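Local structure of transcriptional regulator, LacI family (Arthrobacter sp., 4RKQ) at residues Gly19-Asp24 against Gly76-Tyr81; Thr42-His47 against Leu256-Leu261; Val71-Gly76 against Arg91-Val96; Gly80-Ala85 against Leu97-Gly102. The protein probably binds a small sugar-like effector and regulates transcription, as other LacI-family regulators do. All blocks are in the same frame, centred on the assembly; numbering follows the deposited sequence.

Overall arrangement
The four contacts lie in one half of a periplasmic-binding-protein-like fold, on or beside its parallel sheet. Strand 73-76 is shared by contacts 1 and 3: contact 3 pairs it with strand 94-97, and contact 1 catches its last residue, G76, against strand 17-22; their centres are about 11 Å apart. Contact 4 follows where the strands run out into loops, about 9 Å from contact 1 between centres. There the Y77 side chain lies about 5 Å from a bound 1,2-ethanediol, probably from the crystallisation liquor, at strand ends where such folds commonly place their effector cleft. Contact 2 is about 18 Å from contact 1 between centres, yet L257 packs on A73, P93 and I95 of contact 3.

Contact 1. Residues Gly19-Asp24 against Gly76-Tyr81; sequences GLAIPD and GYLGGY
A21 and Y77 join the end of strand 17-22 to the chain leaving strand 73-76. The backbone N of Y77 donates to O of A21 at 3.1 Å, with 154° at the hydrogen. It closes a parallel bridge in which A21 faces G76, their CA atoms 4.4 Å apart. G76 suits this close passage, since a modelled CB would stand only about 3.1 Å from CB of A21.

Packing is tight in this buried part, where A21, G76 and L78 come together. The A21 methyl meets CD2 of L78 at 3.7 Å, in a buried layer that A63 and V64 of helix 60-67 complete. L78 reaches it because CG stands beside its backbone N (chi1 -62°) and CD2 is the branch turned toward the strand.

The partly exposed P23 marks the transition to a looser side. Its CD rests against CB of Y77 at 3.8 Å, while the phenol ring leads away from the strand to meet F30 and F33 edge-to-face, and its OH bonds to that of Y29. Beyond L78 the chain turns through the exposed G79 and G80, leaving strand 17-22 behind. Such an arrangement, with loops springing from the C-terminal ends of parallel strands, is typical of the alpha/beta subdomains of periplasmic-binding-protein-like folds, where effector clefts are commonly lined by these loops.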
loop_
_atom_site.group_PDB
_atom_site.type_symbol
_atom_site.label_atom_id
_atom_site.label_comp_id
_atom_site.label_asym_id
_atom_site.label_seq_id
_atom_site.Cartn_x
_atom_site.Cartn_y
_atom_site.Cartn_z
ATOM N N GLY A 19 -12.052 4.596 -15.002
ATOM C CA GLY A 19 -12.265 3.882 -13.718
ATOM C C GLY A 19 -11.231 2.793 -13.535
ATOM O O GLY A 19 -10.877 2.102 -14.475
ATOM N N LEU A 20 -10.719 2.658 -12.312
ATOM C CA LEU A 20 -9.777 1.637 -11.978
ATOM C C LEU A 20 -10.431 0.761 -10.920
ATOM O O LEU A 20 -10.798 1.232 -9.839
ATOM C CB LEU A 20 -8.538 2.322 -11.393
ATOM C CG LEU A 20 -7.132 1.832 -11.284
ATOM C CD1 LEU A 20 -6.702 1.003 -12.480
ATOM C CD2 LEU A 20 -6.298 3.122 -11.132
ATOM N N ALA A 21 -10.572 -0.514 -11.228
ATOM C CA ALA A 21 -11.181 -1.475 -10.294
ATOM C C ALA A 21 -10.069 -2.386 -9.668
ATOM O O ALA A 21 -9.296 -3.047 -10.382
ATOM C CB ALA A 21 -12.225 -2.302 -11.021
ATOM N N ILE A 22 -9.948 -2.372 -8.355
ATOM C CA ILE A 22 -8.984 -3.238 -7.694
ATOM C C ILE A 22 -9.674 -4.022 -6.572
ATOM O O ILE A 22 -10.544 -3.473 -5.934
ATOM C CB ILE A 22 -7.777 -2.489 -7.143
ATOM C CG1 ILE A 22 -8.245 -1.304 -6.374
ATOM C CG2 ILE A 22 -6.884 -2.014 -8.313
ATOM C CD1 ILE A 22 -7.198 -0.756 -5.451
ATOM N N PRO A 23 -9.269 -5.282 -6.377
ATOM C CA PRO A 23 -9.953 -6.132 -5.415
ATOM C C PRO A 23 -9.664 -5.814 -3.965
ATOM O O PRO A 23 -10.396 -6.239 -3.136
ATOM C CB PRO A 23 -9.439 -7.534 -5.735
ATOM C CG PRO A 23 -8.186 -7.342 -6.457
ATOM C CD PRO A 23 -8.271 -6.025 -7.155
ATOM N N ASP A 24 -8.557 -5.145 -3.665
ATOM C CA ASP A 24 -8.280 -4.695 -2.300
ATOM C C ASP A 24 -7.199 -3.671 -2.359
ATOM O O ASP A 24 -6.600 -3.465 -3.404
ATOM C CB ASP A 24 -7.842 -5.856 -1.383
ATOM C CG ASP A 24 -6.563 -6.539 -1.848
ATOM O OD1 ASP A 24 -5.470 -5.912 -1.850
ATOM O OD2 ASP A 24 -6.655 -7.715 -2.234
ATOM N N GLY A 76 -8.854 -2.741 -14.891
ATOM C CA GLY A 76 -9.064 -3.454 -13.642
ATOM C C GLY A 76 -8.575 -4.879 -13.523
ATOM O O GLY A 76 -8.329 -5.560 -14.522
ATOM N N TYR A 77 -8.448 -5.293 -12.274
ATOM C CA TYR A 77 -8.313 -6.682 -11.898
ATOM C C TYR A 77 -9.701 -7.092 -11.436
ATOM O O TYR A 77 -10.179 -6.638 -10.411
ATOM C CB TYR A 77 -7.305 -6.830 -10.774
ATOM C CG TYR A 77 -5.869 -6.784 -11.194
ATOM C CD1 TYR A 77 -5.208 -5.551 -11.442
ATOM C CD2 TYR A 77 -5.152 -7.943 -11.339
ATOM C CE1 TYR A 77 -3.879 -5.521 -11.813
ATOM C CE2 TYR A 77 -3.835 -7.914 -11.716
ATOM C CZ TYR A 77 -3.202 -6.728 -11.929
ATOM O OH TYR A 77 -1.898 -6.759 -12.325
ATOM N N LEU A 78 -10.378 -7.927 -12.212
ATOM C CA LEU A 78 -11.806 -8.163 -11.963
ATOM C C LEU A 78 -12.160 -9.509 -11.344
ATOM O O LEU A 78 -13.350 -9.786 -11.111
ATOM C CB LEU A 78 -12.591 -7.987 -13.252
ATOM C CG LEU A 78 -12.533 -6.569 -13.865
ATOM C CD1 LEU A 78 -13.563 -6.554 -14.929
ATOM C CD2 LEU A 78 -12.783 -5.465 -12.849
ATOM N N GLY A 79 -11.160 -10.338 -11.076
ATOM C CA GLY A 79 -11.392 -11.629 -10.393
ATOM C C GLY A 79 -12.264 -12.605 -11.140
ATOM O O GLY A 79 -13.002 -13.362 -10.532
ATOM N N GLY A 80 -12.218 -12.562 -12.471
ATOM C CA GLY A 80 -12.921 -13.523 -13.324
ATOM C C GLY A 80 -14.162 -12.987 -14.011
ATOM O O GLY A 80 -14.803 -13.725 -14.722
ATOM N N TYR A 81 -14.490 -11.699 -13.839
ATOM C CA TYR A 81 -15.714 -11.134 -14.410
ATOM C C TYR A 81 -15.510 -10.300 -15.677
ATOM O O TYR A 81 -16.394 -9.524 -16.050
ATOM C CB TYR A 81 -16.456 -10.296 -13.343
ATOM C CG TYR A 81 -17.123 -11.123 -12.291
ATOM C CD1 TYR A 81 -18.353 -11.718 -12.534
ATOM C CD2 TYR A 81 -16.513 -11.351 -11.076
ATOM C CE1 TYR A 81 -18.980 -12.491 -11.569
ATOM C CE2 TYR A 81 -17.117 -12.145 -10.093
ATOM C CZ TYR A 81 -18.352 -12.702 -10.356
ATOM O OH TYR A 81 -18.971 -13.474 -9.435
#

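Contact 2. Residues Thr42-His47 against Leu256-Leu261; sequences TLRGWH and LLVGLL
A Schellman motif ends helix 29-43, with G45 at positive phi and its N bonded back to O of T42, and the two side chains flanking that glycine, R44 and W46, meet helix 246-262. The contact has no hydrogen bond across it; it is made by an aliphatic ridge of L257, V258 and L261 lying against two flat groups. CG2 of V258 sits over the centre of one guanidinium face of R44, 3.4 Å from CZ. The R44 chain folds at chi3 (70°), which turns the flat group broadside to the valine methyl. V258 offers that methyl by keeping CG2 beside its backbone N, whereas CG1 reaches only the NH2 corner, at 3.9 Å.

W46 inserts the far end of its six-membered ring among all three residues, obliquely to each. CZ3 meets CD2 of L257 at 3.8 Å, CH2 meets CG2 of V258 at 3.9 Å, and CZ2 meets CD1 of L261 at 4.2 Å. CD of R44 lies 3.9 Å above one face of the indole, offset toward its rim, so arginine, tryptophan and valine form one cluster. With W46 cut back to an alanine, a gap is likely to open along L257, V258 and L261, and the CD of R44 would lose the indole face it lies on.

W46 also packs on T16 and on V18 of strand 17-22, while L257 packs on A73 and I75 of strand 73-76 and on I95 of strand 94-97, seating helix 246-262 against the sheet; beside the tryptophan, H47 meets the ring of H66 of the second subunit.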
loop_
_atom_site.group_PDB
_atom_site.type_symbol
_atom_site.label_atom_id
_atom_site.label_comp_id
_atom_site.label_asym_id
_atom_site.label_seq_id
_atom_site.Cartn_x
_atom_site.Cartn_y
_atom_site.Cartn_z
ATOM N N THR A 42 -3.203 10.816 -15.300
ATOM C CA THR A 42 -3.280 12.173 -14.843
ATOM C C THR A 42 -2.402 13.057 -15.772
ATOM O O THR A 42 -2.756 14.167 -16.125
ATOM C CB THR A 42 -2.847 12.295 -13.368
ATOM O OG1 THR A 42 -3.834 11.640 -12.522
ATOM C CG2 THR A 42 -2.729 13.743 -12.985
ATOM N N LEU A 43 -1.282 12.508 -16.171
ATOM C CA LEU A 43 -0.364 13.231 -17.047
ATOM C C LEU A 43 -0.876 13.384 -18.485
ATOM O O LEU A 43 -0.339 14.217 -19.240
ATOM C CB LEU A 43 0.956 12.561 -17.016
ATOM C CG LEU A 43 1.757 12.647 -15.735
ATOM C CD1 LEU A 43 3.036 11.806 -15.872
ATOM C CD2 LEU A 43 2.065 14.081 -15.393
ATOM N N ARG A 44 -1.918 12.620 -18.853
ATOM C CA ARG A 44 -2.644 12.833 -20.099
ATOM C C ARG A 44 -3.820 13.764 -19.920
ATOM O O ARG A 44 -4.607 13.985 -20.890
ATOM C CB ARG A 44 -3.132 11.504 -20.689
ATOM C CG ARG A 44 -2.059 10.477 -20.997
ATOM C CD ARG A 44 -2.648 9.352 -21.813
ATOM N NE ARG A 44 -2.982 9.804 -23.157
ATOM C CZ ARG A 44 -2.128 9.740 -24.184
ATOM N NH1 ARG A 44 -0.913 9.218 -24.012
ATOM N NH2 ARG A 44 -2.507 10.188 -25.370
ATOM N N GLY A 45 -3.992 14.338 -18.742
ATOM C CA GLY A 45 -5.123 15.230 -18.463
ATOM C C GLY A 45 -6.432 14.523 -18.170
ATOM O O GLY A 45 -7.496 15.126 -18.216
ATOM N N TRP A 46 -6.347 13.227 -17.954
ATOM C CA TRP A 46 -7.531 12.403 -17.667
ATOM C C TRP A 46 -7.933 12.480 -16.164
ATOM O O TRP A 46 -7.099 12.717 -15.303
ATOM C CB TRP A 46 -7.207 10.971 -18.029
ATOM C CG TRP A 46 -7.019 10.699 -19.439
ATOM C CD1 TRP A 46 -7.146 11.577 -20.496
ATOM C CD2 TRP A 46 -6.747 9.413 -20.008
ATOM N NE1 TRP A 46 -6.934 10.893 -21.680
ATOM C CE2 TRP A 46 -6.650 9.584 -21.402
ATOM C CE3 TRP A 46 -6.521 8.135 -19.458
ATOM C CZ2 TRP A 46 -6.398 8.526 -22.263
ATOM C CZ3 TRP A 46 -6.221 7.097 -20.312
ATOM C CH2 TRP A 46 -6.194 7.298 -21.708
ATOM N N HIS A 47 -9.219 12.285 -15.886
ATOM C CA HIS A 47 -9.724 12.084 -14.530
ATOM C C HIS A 47 -9.669 10.579 -14.263
ATOM O O HIS A 47 -9.977 9.798 -15.173
ATOM C CB HIS A 47 -11.228 12.410 -14.459
ATOM C CG HIS A 47 -11.616 13.824 -14.762
ATOM N ND1 HIS A 47 -11.262 14.887 -13.964
ATOM C CD2 HIS A 47 -12.456 14.324 -15.702
ATOM C CE1 HIS A 47 -11.805 15.992 -14.437
ATOM N NE2 HIS A 47 -12.533 15.681 -15.493
ATOM N N LEU A 256 -2.547 0.870 -24.230
ATOM C CA LEU A 256 -3.599 0.109 -24.841
ATOM C C LEU A 256 -4.916 0.907 -24.870
ATOM O O LEU A 256 -5.651 0.903 -25.878
ATOM C CB LEU A 256 -3.776 -1.191 -24.055
ATOM C CG LEU A 256 -4.668 -2.267 -24.568
ATOM C CD1 LEU A 256 -4.464 -2.495 -26.055
ATOM C CD2 LEU A 256 -4.380 -3.544 -23.786
ATOM N N LEU A 257 -5.256 1.563 -23.762
ATOM C CA LEU A 257 -6.525 2.297 -23.710
ATOM C C LEU A 257 -6.476 3.483 -24.675
ATOM O O LEU A 257 -7.442 3.784 -25.330
ATOM C CB LEU A 257 -6.786 2.809 -22.312
ATOM C CG LEU A 257 -8.085 3.571 -22.116
ATOM C CD1 LEU A 257 -9.298 2.777 -22.602
ATOM C CD2 LEU A 257 -8.181 3.911 -20.628
ATOM N N VAL A 258 -5.325 4.153 -24.765
ATOM C CA VAL A 258 -5.198 5.230 -25.772
ATOM C C VAL A 258 -5.540 4.702 -27.178
ATOM O O VAL A 258 -6.275 5.347 -27.930
ATOM C CB VAL A 258 -3.797 5.868 -25.781
ATOM C CG1 VAL A 258 -3.642 6.826 -26.973
ATOM C CG2 VAL A 258 -3.528 6.604 -24.466
ATOM N N GLY A 259 -5.021 3.529 -27.522
ATOM C CA GLY A 259 -5.196 2.959 -28.840
ATOM C C GLY A 259 -6.620 2.504 -29.088
ATOM O O GLY A 259 -7.172 2.609 -30.213
ATOM N N LEU A 260 -7.247 2.004 -28.044
ATOM C CA LEU A 260 -8.651 1.596 -28.138
ATOM C C LEU A 260 -9.551 2.809 -28.275
ATOM O O LEU A 260 -10.496 2.780 -29.067
ATOM C CB LEU A 260 -9.082 0.758 -26.917
ATOM C CG LEU A 260 -8.462 -0.655 -26.881
ATOM C CD1 LEU A 260 -8.543 -1.264 -25.497
ATOM C CD2 LEU A 260 -9.154 -1.537 -27.896
ATOM N N LEU A 261 -9.297 3.861 -27.492
ATOM C CA LEU A 261 -10.137 5.076 -27.577
ATOM C C LEU A 261 -9.989 5.781 -28.933
ATOM O O LEU A 261 -10.923 6.395 -29.410
ATOM C CB LEU A 261 -9.833 6.094 -26.456
ATOM C CG LEU A 261 -10.250 5.643 -25.048
ATOM C CD1 LEU A 261 -9.628 6.586 -24.032
ATOM C CD2 LEU A 261 -11.758 5.510 -24.869
#

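Contact 3. Residues Val71-Gly76 against Arg91-Val96; sequences VDAVIG and RRPLIV
Three backbone hydrogen bonds tie V74 and G76 to P93 and I95 in parallel register. N of V74 donates to O of P93 at 2.9 Å; N of I95 returns to O of V74 at 2.8 Å, almost straight, with 172° at the hydrogen; and N of G76 reaches O of I95 at 2.9 Å. Strands 73-76 and 94-96 run only 6° apart, 4.8 Å between their axes at closest approach. CA-H...O contacts accompany these bonds, such as that from CA of I75 to the same O of I95 that G76 uses.

Where the strands begin, a water replaces direct bonding: it donates to O of V71 and accepts from NH1 of R92, lying at the edge of the guanidinium in its plane. That group also holds the end of helix 82-89, through NE to O of L89 and NH2 to O of V88.

Outward lies the packing. On one face CD1 of L94 meets CG1 of V74 at 3.8 Å; with CG opposite the backbone N (chi1 175°), the leucine leans across to its neighbour, under A85 and L89 of helix 82-89. On the other face I75 and I95 lie side by side, pointing the same way, CG1 of I75 at 4.1 Å from CB of I95. I75 also packs on V18 and L20 of strand 17-22.

The chemistry implies a buried beta-alpha-beta crossover whose main-chain polarity is met partly by these three bonds and partly by strand 17-22, which bonds to A73 and I75, while hydrocarbon covers both faces and R92 meets water at the margin.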
loop_
_atom_site.group_PDB
_atom_site.type_symbol
_atom_site.label_atom_id
_atom_site.label_comp_id
_atom_site.label_asym_id
_atom_site.label_seq_id
_atom_site.Cartn_x
_atom_site.Cartn_y
_atom_site.Cartn_z
ATOM N N VAL A 71 -17.574 6.918 -16.144
ATOM C CA VAL A 71 -16.315 6.746 -16.838
ATOM C C VAL A 71 -16.534 6.404 -18.286
ATOM O O VAL A 71 -17.615 6.024 -18.681
ATOM C CB VAL A 71 -15.413 5.626 -16.226
ATOM C CG1 VAL A 71 -15.178 5.942 -14.764
ATOM C CG2 VAL A 71 -16.010 4.235 -16.438
ATOM N N ASP A 72 -15.465 6.544 -19.057
ATOM C CA ASP A 72 -15.447 6.231 -20.457
ATOM C C ASP A 72 -14.795 4.892 -20.714
ATOM O O ASP A 72 -14.852 4.373 -21.830
ATOM C CB ASP A 72 -14.636 7.287 -21.179
ATOM C CG ASP A 72 -15.251 8.656 -21.073
ATOM O OD1 ASP A 72 -16.496 8.772 -21.142
ATOM O OD2 ASP A 72 -14.483 9.604 -20.840
ATOM N N ALA A 73 -14.157 4.337 -19.692
ATOM C CA ALA A 73 -13.371 3.102 -19.840
ATOM C C ALA A 73 -13.000 2.623 -18.462
ATOM O O ALA A 73 -12.980 3.432 -17.513
ATOM C CB ALA A 73 -12.087 3.361 -20.628
ATOM N N VAL A 74 -12.624 1.352 -18.364
ATOM C CA VAL A 74 -12.189 0.798 -17.079
ATOM C C VAL A 74 -10.934 0.002 -17.278
ATOM O O VAL A 74 -10.821 -0.699 -18.253
ATOM C CB VAL A 74 -13.253 -0.107 -16.445
ATOM C CG1 VAL A 74 -12.724 -0.810 -15.192
ATOM C CG2 VAL A 74 -14.519 0.690 -16.126
ATOM N N ILE A 75 -10.014 0.140 -16.329
ATOM C CA ILE A 75 -8.806 -0.692 -16.237
ATOM C C ILE A 75 -8.946 -1.418 -14.898
ATOM O O ILE A 75 -9.185 -0.772 -13.856
ATOM C CB ILE A 75 -7.560 0.197 -16.202
ATOM C CG1 ILE A 75 -7.346 0.800 -17.570
ATOM C CG2 ILE A 75 -6.324 -0.643 -15.797
ATOM C CD1 ILE A 75 -6.362 1.973 -17.522
ATOM N N GLY A 76 -8.854 -2.741 -14.891
ATOM C CA GLY A 76 -9.064 -3.454 -13.642
ATOM C C GLY A 76 -8.575 -4.879 -13.523
ATOM O O GLY A 76 -8.329 -5.560 -14.522
ATOM N N ARG A 91 -19.674 -0.553 -25.506
ATOM C CA ARG A 91 -18.497 -0.164 -26.316
ATOM C C ARG A 91 -17.454 0.646 -25.536
ATOM O O ARG A 91 -16.388 1.030 -26.073
ATOM C CB ARG A 91 -18.967 0.634 -27.550
ATOM C CG ARG A 91 -19.689 -0.255 -28.544
ATOM C CD ARG A 91 -20.397 0.547 -29.592
ATOM N NE ARG A 91 -19.478 1.458 -30.296
ATOM C CZ ARG A 91 -18.802 1.175 -31.401
ATOM N NH1 ARG A 91 -18.909 -0.003 -31.971
ATOM N NH2 ARG A 91 -18.031 2.114 -31.957
ATOM N N ARG A 92 -17.771 0.968 -24.277
ATOM C CA ARG A 92 -16.792 1.601 -23.397
ATOM C C ARG A 92 -15.741 0.517 -23.040
ATOM O O ARG A 92 -16.068 -0.545 -22.548
ATOM C CB ARG A 92 -17.466 2.180 -22.130
ATOM C CG ARG A 92 -18.575 3.190 -22.401
ATOM C CD ARG A 92 -19.402 3.526 -21.174
ATOM N NE ARG A 92 -20.305 2.422 -20.870
ATOM C CZ ARG A 92 -21.368 2.506 -20.095
ATOM N NH1 ARG A 92 -21.665 3.651 -19.475
ATOM N NH2 ARG A 92 -22.101 1.415 -19.883
ATOM N N PRO A 93 -14.480 0.754 -23.379
ATOM C CA PRO A 93 -13.490 -0.326 -23.326
ATOM C C PRO A 93 -13.102 -0.725 -21.903
ATOM O O PRO A 93 -12.939 0.144 -21.024
ATOM C CB PRO A 93 -12.267 0.256 -24.082
ATOM C CG PRO A 93 -12.506 1.714 -24.207
ATOM C CD PRO A 93 -13.973 1.977 -24.047
ATOM N N LEU A 94 -13.088 -2.032 -21.682
ATOM C CA LEU A 94 -12.482 -2.619 -20.521
ATOM C C LEU A 94 -11.106 -3.168 -20.877
ATOM O O LEU A 94 -10.964 -3.910 -21.854
ATOM C CB LEU A 94 -13.349 -3.751 -20.009
ATOM C CG LEU A 94 -12.819 -4.582 -18.862
ATOM C CD1 LEU A 94 -12.666 -3.741 -17.594
ATOM C CD2 LEU A 94 -13.781 -5.743 -18.629
ATOM N N ILE A 95 -10.113 -2.783 -20.059
ATOM C CA ILE A 95 -8.825 -3.425 -20.053
ATOM C C ILE A 95 -8.703 -4.196 -18.747
ATOM O O ILE A 95 -8.612 -3.597 -17.681
ATOM C CB ILE A 95 -7.692 -2.389 -20.147
ATOM C CG1 ILE A 95 -7.857 -1.632 -21.481
ATOM C CG2 ILE A 95 -6.341 -3.094 -20.089
ATOM C CD1 ILE A 95 -6.969 -0.473 -21.620
ATOM N N VAL A 96 -8.666 -5.509 -18.839
ATOM C CA VAL A 96 -8.381 -6.392 -17.672
ATOM C C VAL A 96 -6.972 -6.911 -17.607
ATOM O O VAL A 96 -6.319 -7.110 -18.624
ATOM C CB VAL A 96 -9.328 -7.624 -17.643
ATOM C CG1 VAL A 96 -10.756 -7.209 -17.381
ATOM C CG2 VAL A 96 -9.247 -8.422 -18.942
HETATM O O HOH W 1 -20.295 6.224 -19.409
#

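Contact 4. Residues Gly80-Ala85 against Leu97-Gly102; sequences GYADQA and LDENPG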
loop_
_atom_site.group_PDB
_atom_site.type_symbol
_atom_site.label_atom_id
_atom_site.label_comp_id
_atom_site.label_asym_id
_atom_site.label_seq_id
_atom_site.Cartn_x
_atom_site.Cartn_y
_atom_site.Cartn_z
ATOM N N GLY A 80 -12.218 -12.562 -12.471
ATOM C CA GLY A 80 -12.921 -13.523 -13.324
ATOM C C GLY A 80 -14.162 -12.987 -14.011
ATOM O O GLY A 80 -14.803 -13.725 -14.722
ATOM N N TYR A 81 -14.490 -11.699 -13.839
ATOM C CA TYR A 81 -15.714 -11.134 -14.410
ATOM C C TYR A 81 -15.510 -10.300 -15.677
ATOM O O TYR A 81 -16.394 -9.524 -16.050
ATOM C CB TYR A 81 -16.456 -10.296 -13.343
ATOM C CG TYR A 81 -17.123 -11.123 -12.291
ATOM C CD1 TYR A 81 -18.353 -11.718 -12.534
ATOM C CD2 TYR A 81 -16.513 -11.351 -11.076
ATOM C CE1 TYR A 81 -18.980 -12.491 -11.569
ATOM C CE2 TYR A 81 -17.117 -12.145 -10.093
ATOM C CZ TYR A 81 -18.352 -12.702 -10.356
ATOM O OH TYR A 81 -18.971 -13.474 -9.435
ATOM N N ALA A 82 -14.367 -10.470 -16.342
ATOM C CA ALA A 82 -14.030 -9.701 -17.553
ATOM C C ALA A 82 -15.115 -9.683 -18.598
ATOM O O ALA A 82 -15.476 -8.628 -19.117
ATOM C CB ALA A 82 -12.747 -10.240 -18.172
ATOM N N ASP A 83 -15.604 -10.851 -18.961
ATOM C CA ASP A 83 -16.566 -10.954 -20.035
ATOM C C ASP A 83 -17.889 -10.252 -19.713
ATOM O O ASP A 83 -18.433 -9.464 -20.531
ATOM C CB ASP A 83 -16.792 -12.429 -20.407
ATOM C CG ASP A 83 -17.454 -12.580 -21.762
ATOM O OD1 ASP A 83 -16.873 -12.141 -22.805
ATOM O OD2 ASP A 83 -18.574 -13.105 -21.781
ATOM N N GLN A 84 -18.428 -10.556 -18.530
ATOM C CA GLN A 84 -19.651 -9.925 -18.080
ATOM C C GLN A 84 -19.499 -8.412 -17.884
ATOM O O GLN A 84 -20.392 -7.648 -18.207
ATOM C CB GLN A 84 -20.128 -10.547 -16.775
ATOM C CG GLN A 84 -20.598 -11.998 -16.938
ATOM C CD GLN A 84 -20.923 -12.671 -15.619
ATOM O OE1 GLN A 84 -20.211 -13.562 -15.173
ATOM N NE2 GLN A 84 -22.002 -12.237 -14.984
ATOM N N ALA A 85 -18.367 -7.994 -17.347
ATOM C CA ALA A 85 -18.090 -6.560 -17.217
ATOM C C ALA A 85 -18.016 -5.827 -18.578
ATOM O O ALA A 85 -18.528 -4.715 -18.712
ATOM C CB ALA A 85 -16.821 -6.348 -16.423
ATOM N N LEU A 97 -6.503 -7.177 -16.395
ATOM C CA LEU A 97 -5.218 -7.762 -16.214
ATOM C C LEU A 97 -5.314 -9.102 -15.528
ATOM O O LEU A 97 -6.167 -9.321 -14.658
ATOM C CB LEU A 97 -4.357 -6.875 -15.322
ATOM C CG LEU A 97 -3.985 -5.560 -15.972
ATOM C CD1 LEU A 97 -5.024 -4.465 -15.749
ATOM C CD2 LEU A 97 -2.623 -5.152 -15.455
ATOM N N ASP A 98 -4.419 -9.993 -15.937
ATOM C CA ASP A 98 -4.155 -11.237 -15.213
ATOM C C ASP A 98 -5.331 -12.209 -15.154
ATOM O O ASP A 98 -5.428 -13.000 -14.228
ATOM C CB ASP A 98 -3.610 -10.908 -13.811
ATOM C CG ASP A 98 -2.780 -12.050 -13.221
ATOM O OD1 ASP A 98 -2.093 -12.726 -13.995
ATOM O OD2 ASP A 98 -2.863 -12.317 -12.005
ATOM N N GLU A 99 -6.189 -12.210 -16.173
ATOM C CA GLU A 99 -7.257 -13.197 -16.254
ATOM C C GLU A 99 -7.633 -13.446 -17.690
ATOM O O GLU A 99 -7.184 -12.750 -18.571
ATOM C CB GLU A 99 -8.472 -12.794 -15.411
ATOM C CG GLU A 99 -9.232 -11.538 -15.849
ATOM C CD GLU A 99 -10.575 -11.366 -15.066
ATOM O OE1 GLU A 99 -11.629 -11.764 -15.562
ATOM O OE2 GLU A 99 -10.572 -10.892 -13.945
ATOM N N ASN A 100 -8.465 -14.451 -17.934
ATOM C CA ASN A 100 -8.941 -14.747 -19.277
ATOM C C ASN A 100 -9.879 -13.580 -19.637
ATOM O O ASN A 100 -10.856 -13.343 -18.959
ATOM C CB ASN A 100 -9.710 -16.062 -19.282
ATOM C CG ASN A 100 -10.278 -16.422 -20.663
ATOM O OD1 ASN A 100 -10.751 -15.579 -21.414
ATOM N ND2 ASN A 100 -10.274 -17.718 -20.967
ATOM N N PRO A 101 -9.567 -12.851 -20.705
ATOM C CA PRO A 101 -10.309 -11.604 -20.923
ATOM C C PRO A 101 -11.688 -11.779 -21.559
ATOM O O PRO A 101 -12.439 -10.802 -21.665
ATOM C CB PRO A 101 -9.386 -10.823 -21.877
ATOM C CG PRO A 101 -8.558 -11.852 -22.559
ATOM C CD PRO A 101 -8.397 -12.983 -21.593
ATOM N N GLY A 102 -11.998 -12.979 -22.057
ATOM C CA GLY A 102 -13.220 -13.176 -22.836
ATOM C C GLY A 102 -13.284 -12.092 -23.901
ATOM O O GLY A 102 -12.282 -11.840 -24.591
#
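E99 turns its CG in between the backbone N and the carbonyl carbon (chi1 65°), then runs extended through chi2 (170°), and this carries its carboxylate to the start of helix 82-89, against G80 and A82. Both oxygens are used. OE2 accepts from N of G80 at 2.8 Å, and OE1 from N of A82 at 3.1 Å. Each donor comes from above the carboxylate plane, about 40° out of it, so neither N-H meets the carboxylate in its own plane. OE1 also rests 3.2 Å from CB of A82.

Two main-chain N-H groups, one in the turn before the helix and one at its first residue, are thereby satisfied by one side chain, and the negative charge, close to the helix N-terminus, would probably be favoured there by the helix dipole. A glutamine in place of E99 would probably leave one of these two N-H groups facing an amide NH2 instead of an acceptor, and the charge beside the helix end would be lost.

The A82 methyl also touches O of P101 at 3.6 Å. The 97-102 loop is shaped by an Asx turn, N of G102 donating to OD1 of N100 at 3.0 Å, and past it OD1 of D83 takes a bond from N of G103.

The contact thus joins the N-terminal end of helix 82-89 to the loop between strands 94-97 and 106-110: A82 and P101 both pack on V96, Y81 leans on L61 of helix 60-67, and P101 reaches S107 of strand 106-110.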